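Local coordinates for protein dihydroxyacetone kinase (Citrobacter freundii, PDB 1UN8) that phosphorylates dihydroxyacetone to dihydroxyacetone phosphate at the expense of ATP, using a divalent metal ion, and works as a homodimer, at residues A[418-421]-A[422-426]; A[479-482]-A[483-487]. One frame throughout, in Å; residues are numbered along the deposited sequence.

In the fold
Both contacts are short helical stretches of the C-terminal eight-helix barrel, but they belong to different helices, 413-427 and 478-490, with centres about 22 Å apart. Each sets an i to i+4 pair of aliphatic side chains facing neighbouring helices, with Ile420 touching the bound phospholipid and Leu481 about 5 Å from it. Interaction 1 is partly buried and sends Glu422 and Arg423 to polar partners elsewhere, while the second subunit packs on Ala418 and Thr425; its backbone ladder opens after Leu424, where the Ser437 hydroxyl of the next helix joins Gly421 O and Thr425 N. Interaction 2 is more buried, is touched by no other chain, and its ladder is interrupted by Pro483, close to the residues that bind ATP.

Interaction 1. Residues A[418-421]-A[422-426]; sequences ALIG and ERLTV
Ala418 O, Leu419 O and Ile420 O receive the amides of Glu422, Arg423 and Leu424 in i to i+4 helical bonds that straighten toward Leu424 N to Ile420 O, the shortest at 2.9 Å, with an N-H...O angle of 158°. Gly421 O and Thr425 N are instead hydrogen-bonded to Ser437 OG of helix 430-448. Ile420 and Leu424 lie side by side and point the same way. The CG2 branch of Ile420, anti to its own backbone N, rests against Leu424, 3.6 Å from CG and 3.7 Å from CD1. Leu424 CG in turn sits over the peptide oxygen of Ile420, at 3.3 Å. A second pair, Leu419 and Arg423, also runs alongside, Leu419 CD1 reaching Arg423 CG at 4.0 Å. Beyond this aliphatic stem the arginine chain bends at chi2 and chi3, and its NH1 forms a salt bridge with Glu398 of helix 388-404. The extended chain of Glu422 passes obliquely across Leu419, and its OE2 accepts a hydrogen bond from Val348 N, tying the helix to the loop that carries Val348. Ile420 and Leu424 pack between helices 430-448, where Phe440 meets both, and 388-404; of the two, Ile420 lines the phospholipid pocket of the eight-helix barrel.

Interaction 2. Residues A[479-482]-A[483-487]; sequences DALQ and PALTS
Gln482 and Pro483, adjoining residues in the first half of helix 478-490, dominate this turn. Pro483 has no amide hydrogen for the oxygen of Asp479, and its ring occupies that place instead, CG standing 3.1 Å from Asp479 O. The helix is kinked here and the ladder resumes one residue later, with Ala484 N bonded to Ala480 O at 3.3 Å. The ring also packs against Ala501 and Arg508 of helix 495-511. Gln482 contributes mainly its carbonyl oxygen, which is gripped twice by Thr486: by the amide N at 2.8 Å, and by OG1 at 3.0 Å, which comes in above the carbonyl plane. The threonine hydroxyl is turned back to this oxygen by a chi1 of -64°, which sets OG1 beside its own backbone N. Such a proline kink with a threonine hydroxyl folded onto the preceding turn belongs here to one helix of the DhaL-type barrel, whose start directly follows the ATP-binding residues Thr476 and Met477. Leu481 and Leu485 slant across each other, Leu481 CD2 lying 3.6 Å from Leu485 CG, and both face helix 453-468, Leu481 on Leu461 and Met464, Leu485 on Leu457.

Interaction 1. Residues A[418-421]-A[422-426]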
ATOM      1  N   ALA A 418     -41.047 -24.496   5.275  1.00 53.72           N
ATOM      2  CA  ALA A 418     -39.713 -24.466   5.859  1.00 53.30           C
ATOM      3  C   ALA A 418     -38.854 -25.588   5.272  1.00 52.26           C
ATOM      4  O   ALA A 418     -37.657 -25.414   5.057  1.00 52.58           O
ATOM      5  CB  ALA A 418     -39.804 -24.610   7.374  1.00 52.61           C
ATOM      6  N   LEU A 419     -39.466 -26.736   5.006  1.00 51.29           N
ATOM      7  CA  LEU A 419     -38.723 -27.859   4.448  1.00 51.83           C
ATOM      8  C   LEU A 419     -38.325 -27.609   2.997  1.00 51.50           C
ATOM      9  O   LEU A 419     -37.205 -27.925   2.589  1.00 50.09           O
ATOM     10  CB  LEU A 419     -39.545 -29.141   4.541  1.00 52.04           C
ATOM     11  CG  LEU A 419     -38.827 -30.334   3.908  1.00 52.54           C
ATOM     12  CD1 LEU A 419     -37.495 -30.561   4.618  1.00 52.07           C
ATOM     13  CD2 LEU A 419     -39.713 -31.566   3.993  1.00 52.10           C
ATOM     14  N   ILE A 420     -39.252 -27.055   2.221  1.00 51.86           N
ATOM     15  CA  ILE A 420     -38.983 -26.741   0.821  1.00 52.19           C
ATOM     16  C   ILE A 420     -37.893 -25.674   0.798  1.00 52.92           C
ATOM     17  O   ILE A 420     -36.918 -25.780   0.046  1.00 53.17           O
ATOM     18  CB  ILE A 420     -40.254 -26.197   0.111  1.00 51.45           C
ATOM     19  CG1 ILE A 420     -41.307 -27.302   0.018  1.00 50.47           C
ATOM     20  CG2 ILE A 420     -39.915 -25.679  -1.285  1.00 50.09           C
ATOM     21  CD1 ILE A 420     -42.660 -26.813  -0.444  1.00 49.69           C
ATOM     22  N   GLY A 421     -38.066 -24.653   1.636  1.00 52.09           N
ATOM     23  CA  GLY A 421     -37.102 -23.575   1.701  1.00 54.04           C
ATOM     24  C   GLY A 421     -35.700 -24.088   1.953  1.00 55.10           C
ATOM     25  O   GLY A 421     -34.716 -23.558   1.431  1.00 55.47           O
ATOM     26  N   GLU A 422     -35.611 -25.142   2.750  1.00 55.72           N
ATOM     27  CA  GLU A 422     -34.325 -25.724   3.074  1.00 56.42           C
ATOM     28  C   GLU A 422     -33.763 -26.553   1.930  1.00 55.25           C
ATOM     29  O   GLU A 422     -32.569 -26.525   1.666  1.00 55.38           O
ATOM     30  CB  GLU A 422     -34.456 -26.607   4.311  1.00 58.75           C
ATOM     31  CG  GLU A 422     -33.134 -27.152   4.831  1.00 62.15           C
ATOM     32  CD  GLU A 422     -33.324 -28.299   5.814  1.00 64.68           C
ATOM     33  OE1 GLU A 422     -33.662 -29.425   5.371  1.00 64.61           O
ATOM     34  OE2 GLU A 422     -33.142 -28.070   7.031  1.00 66.02           O
ATOM     35  N   ARG A 423     -34.630 -27.274   1.237  1.00 55.23           N
ATOM     36  CA  ARG A 423     -34.188 -28.145   0.158  1.00 56.32           C
ATOM     37  C   ARG A 423     -33.912 -27.538  -1.225  1.00 55.45           C
ATOM     38  O   ARG A 423     -33.079 -28.052  -1.965  1.00 56.36           O
ATOM     39  CB  ARG A 423     -35.192 -29.293   0.013  1.00 58.51           C
ATOM     40  CG  ARG A 423     -35.345 -30.170   1.251  1.00 61.61           C
ATOM     41  CD  ARG A 423     -34.757 -31.557   1.024  1.00 65.39           C
ATOM     42  NE  ARG A 423     -33.296 -31.545   1.054  1.00 68.87           N
ATOM     43  CZ  ARG A 423     -32.524 -32.312   0.288  1.00 70.69           C
ATOM     44  NH1 ARG A 423     -33.071 -33.157  -0.579  1.00 71.53           N
ATOM     45  NH2 ARG A 423     -31.202 -32.235   0.392  1.00 71.06           N
ATOM     46  N   LEU A 424     -34.590 -26.453  -1.580  1.00 54.98           N
ATOM     47  CA  LEU A 424     -34.399 -25.869  -2.905  1.00 53.76           C
ATOM     48  C   LEU A 424     -32.970 -25.479  -3.282  1.00 54.12           C
ATOM     49  O   LEU A 424     -32.474 -25.928  -4.313  1.00 54.26           O
ATOM     50  CB  LEU A 424     -35.348 -24.679  -3.096  1.00 52.33           C
ATOM     51  CG  LEU A 424     -36.845 -25.037  -3.122  1.00 51.04           C
ATOM     52  CD1 LEU A 424     -37.672 -23.815  -3.504  1.00 48.62           C
ATOM     53  CD2 LEU A 424     -37.087 -26.168  -4.115  1.00 48.89           C
ATOM     54  N   THR A 425     -32.304 -24.664  -2.469  1.00 54.69           N
ATOM     55  CA  THR A 425     -30.931 -24.244  -2.782  1.00 56.09           C
ATOM     56  C   THR A 425     -29.972 -25.414  -2.949  1.00 57.58           C
ATOM     57  O   THR A 425     -28.961 -25.307  -3.653  1.00 59.61           O
ATOM     58  CB  THR A 425     -30.337 -23.335  -1.701  1.00 54.23           C
ATOM     59  OG1 THR A 425     -30.598 -23.900  -0.414  1.00 53.32           O
ATOM     60  CG2 THR A 425     -30.922 -21.946  -1.787  1.00 55.69           C
ATOM     61  N   VAL A 426     -30.276 -26.528  -2.295  1.00 57.68           N
ATOM     62  CA  VAL A 426     -29.418 -27.697  -2.392  1.00 58.33           C
ATOM     63  C   VAL A 426     -29.503 -28.320  -3.778  1.00 59.21           C
ATOM     64  O   VAL A 426     -28.517 -28.836  -4.301  1.00 59.77           O
ATOM     65  CB  VAL A 426     -29.809 -28.757  -1.341  1.00 59.72           C
ATOM     66  CG1 VAL A 426     -28.986 -30.032  -1.535  1.00 58.26           C
ATOM     67  CG2 VAL A 426     -29.597 -28.191   0.053  1.00 58.34           C
TER

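Interaction 2. Residues A[479-482]-A[483-487]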
ATOM      1  N   ASP A 479     -42.834 -10.094 -11.676  1.00 48.42           N
ATOM      2  CA  ASP A 479     -43.833  -9.457 -12.532  1.00 48.73           C
ATOM      3  C   ASP A 479     -45.145 -10.216 -12.680  1.00 48.51           C
ATOM      4  O   ASP A 479     -46.170  -9.631 -13.028  1.00 49.63           O
ATOM      5  CB  ASP A 479     -43.245  -9.190 -13.912  1.00 49.09           C
ATOM      6  CG  ASP A 479     -41.940  -8.450 -13.838  1.00 50.32           C
ATOM      7  OD1 ASP A 479     -41.953  -7.289 -13.384  1.00 53.28           O
ATOM      8  OD2 ASP A 479     -40.901  -9.007 -14.235  1.00 50.71           O
ATOM      9  N   ALA A 480     -45.114 -11.514 -12.413  1.00 46.78           N
ATOM     10  CA  ALA A 480     -46.313 -12.322 -12.505  1.00 46.67           C
ATOM     11  C   ALA A 480     -46.774 -12.711 -11.097  1.00 46.64           C
ATOM     12  O   ALA A 480     -47.974 -12.787 -10.827  1.00 47.06           O
ATOM     13  CB  ALA A 480     -46.037 -13.584 -13.348  1.00 44.49           C
ATOM     14  N   LEU A 481     -45.816 -12.936 -10.200  1.00 46.59           N
ATOM     15  CA  LEU A 481     -46.123 -13.348  -8.832  1.00 46.51           C
ATOM     16  C   LEU A 481     -46.885 -12.300  -8.035  1.00 46.92           C
ATOM     17  O   LEU A 481     -47.930 -12.589  -7.462  1.00 47.34           O
ATOM     18  CB  LEU A 481     -44.838 -13.701  -8.077  1.00 44.33           C
ATOM     19  CG  LEU A 481     -44.828 -14.935  -7.166  1.00 42.32           C
ATOM     20  CD1 LEU A 481     -43.956 -14.630  -5.969  1.00 41.54           C
ATOM     21  CD2 LEU A 481     -46.217 -15.314  -6.716  1.00 41.21           C
ATOM     22  N   GLN A 482     -46.354 -11.086  -7.992  1.00 48.17           N
ATOM     23  CA  GLN A 482     -46.994 -10.014  -7.240  1.00 50.64           C
ATOM     24  C   GLN A 482     -48.448  -9.805  -7.646  1.00 49.46           C
ATOM     25  O   GLN A 482     -49.335  -9.795  -6.798  1.00 48.73           O
ATOM     26  CB  GLN A 482     -46.220  -8.710  -7.411  1.00 52.72           C
ATOM     27  CG  GLN A 482     -46.731  -7.605  -6.529  1.00 57.48           C
ATOM     28  CD  GLN A 482     -45.609  -6.808  -5.907  1.00 61.33           C
ATOM     29  OE1 GLN A 482     -44.840  -6.134  -6.603  1.00 62.62           O
ATOM     30  NE2 GLN A 482     -45.500  -6.886  -4.585  1.00 63.58           N
ATOM     31  N   PRO A 483     -48.707  -9.632  -8.953  1.00 49.64           N
ATOM     32  CA  PRO A 483     -50.081  -9.429  -9.414  1.00 49.27           C
ATOM     33  C   PRO A 483     -50.981 -10.530  -8.878  1.00 49.46           C
ATOM     34  O   PRO A 483     -52.066 -10.258  -8.360  1.00 50.08           O
ATOM     35  CB  PRO A 483     -49.942  -9.489 -10.935  1.00 48.24           C
ATOM     36  CG  PRO A 483     -48.585  -8.938 -11.167  1.00 46.42           C
ATOM     37  CD  PRO A 483     -47.770  -9.609 -10.094  1.00 49.14           C
ATOM     38  N   ALA A 484     -50.502 -11.769  -8.994  1.00 48.60           N
ATOM     39  CA  ALA A 484     -51.242 -12.937  -8.536  1.00 48.66           C
ATOM     40  C   ALA A 484     -51.477 -12.911  -7.036  1.00 48.79           C
ATOM     41  O   ALA A 484     -52.593 -13.162  -6.578  1.00 49.28           O
ATOM     42  CB  ALA A 484     -50.498 -14.212  -8.926  1.00 46.52           C
ATOM     43  N   LEU A 485     -50.435 -12.610  -6.268  1.00 48.82           N
ATOM     44  CA  LEU A 485     -50.577 -12.582  -4.817  1.00 50.24           C
ATOM     45  C   LEU A 485     -51.471 -11.438  -4.377  1.00 51.48           C
ATOM     46  O   LEU A 485     -52.147 -11.523  -3.346  1.00 52.73           O
ATOM     47  CB  LEU A 485     -49.210 -12.491  -4.134  1.00 48.23           C
ATOM     48  CG  LEU A 485     -48.364 -13.761  -4.307  1.00 48.03           C
ATOM     49  CD1 LEU A 485     -47.118 -13.669  -3.459  1.00 48.01           C
ATOM     50  CD2 LEU A 485     -49.179 -14.985  -3.912  1.00 47.21           C
ATOM     51  N   THR A 486     -51.489 -10.370  -5.160  1.00 52.00           N
ATOM     52  CA  THR A 486     -52.341  -9.247  -4.825  1.00 53.27           C
ATOM     53  C   THR A 486     -53.776  -9.638  -5.171  1.00 55.54           C
ATOM     54  O   THR A 486     -54.703  -9.372  -4.403  1.00 56.89           O
ATOM     55  CB  THR A 486     -51.938  -7.994  -5.602  1.00 51.83           C
ATOM     56  OG1 THR A 486     -50.618  -7.605  -5.208  1.00 51.54           O
ATOM     57  CG2 THR A 486     -52.889  -6.856  -5.309  1.00 50.09           C
ATOM     58  N   SER A 487     -53.958 -10.286  -6.318  1.00 55.38           N
ATOM     59  CA  SER A 487     -55.288 -10.716  -6.721  1.00 56.97           C
ATOM     60  C   SER A 487     -55.904 -11.592  -5.625  1.00 58.94           C
ATOM     61  O   SER A 487     -57.042 -11.371  -5.205  1.00 58.69           O
ATOM     62  CB  SER A 487     -55.218 -11.502  -8.027  1.00 56.25           C
ATOM     63  OG  SER A 487     -56.504 -11.927  -8.435  1.00 54.39           O
TER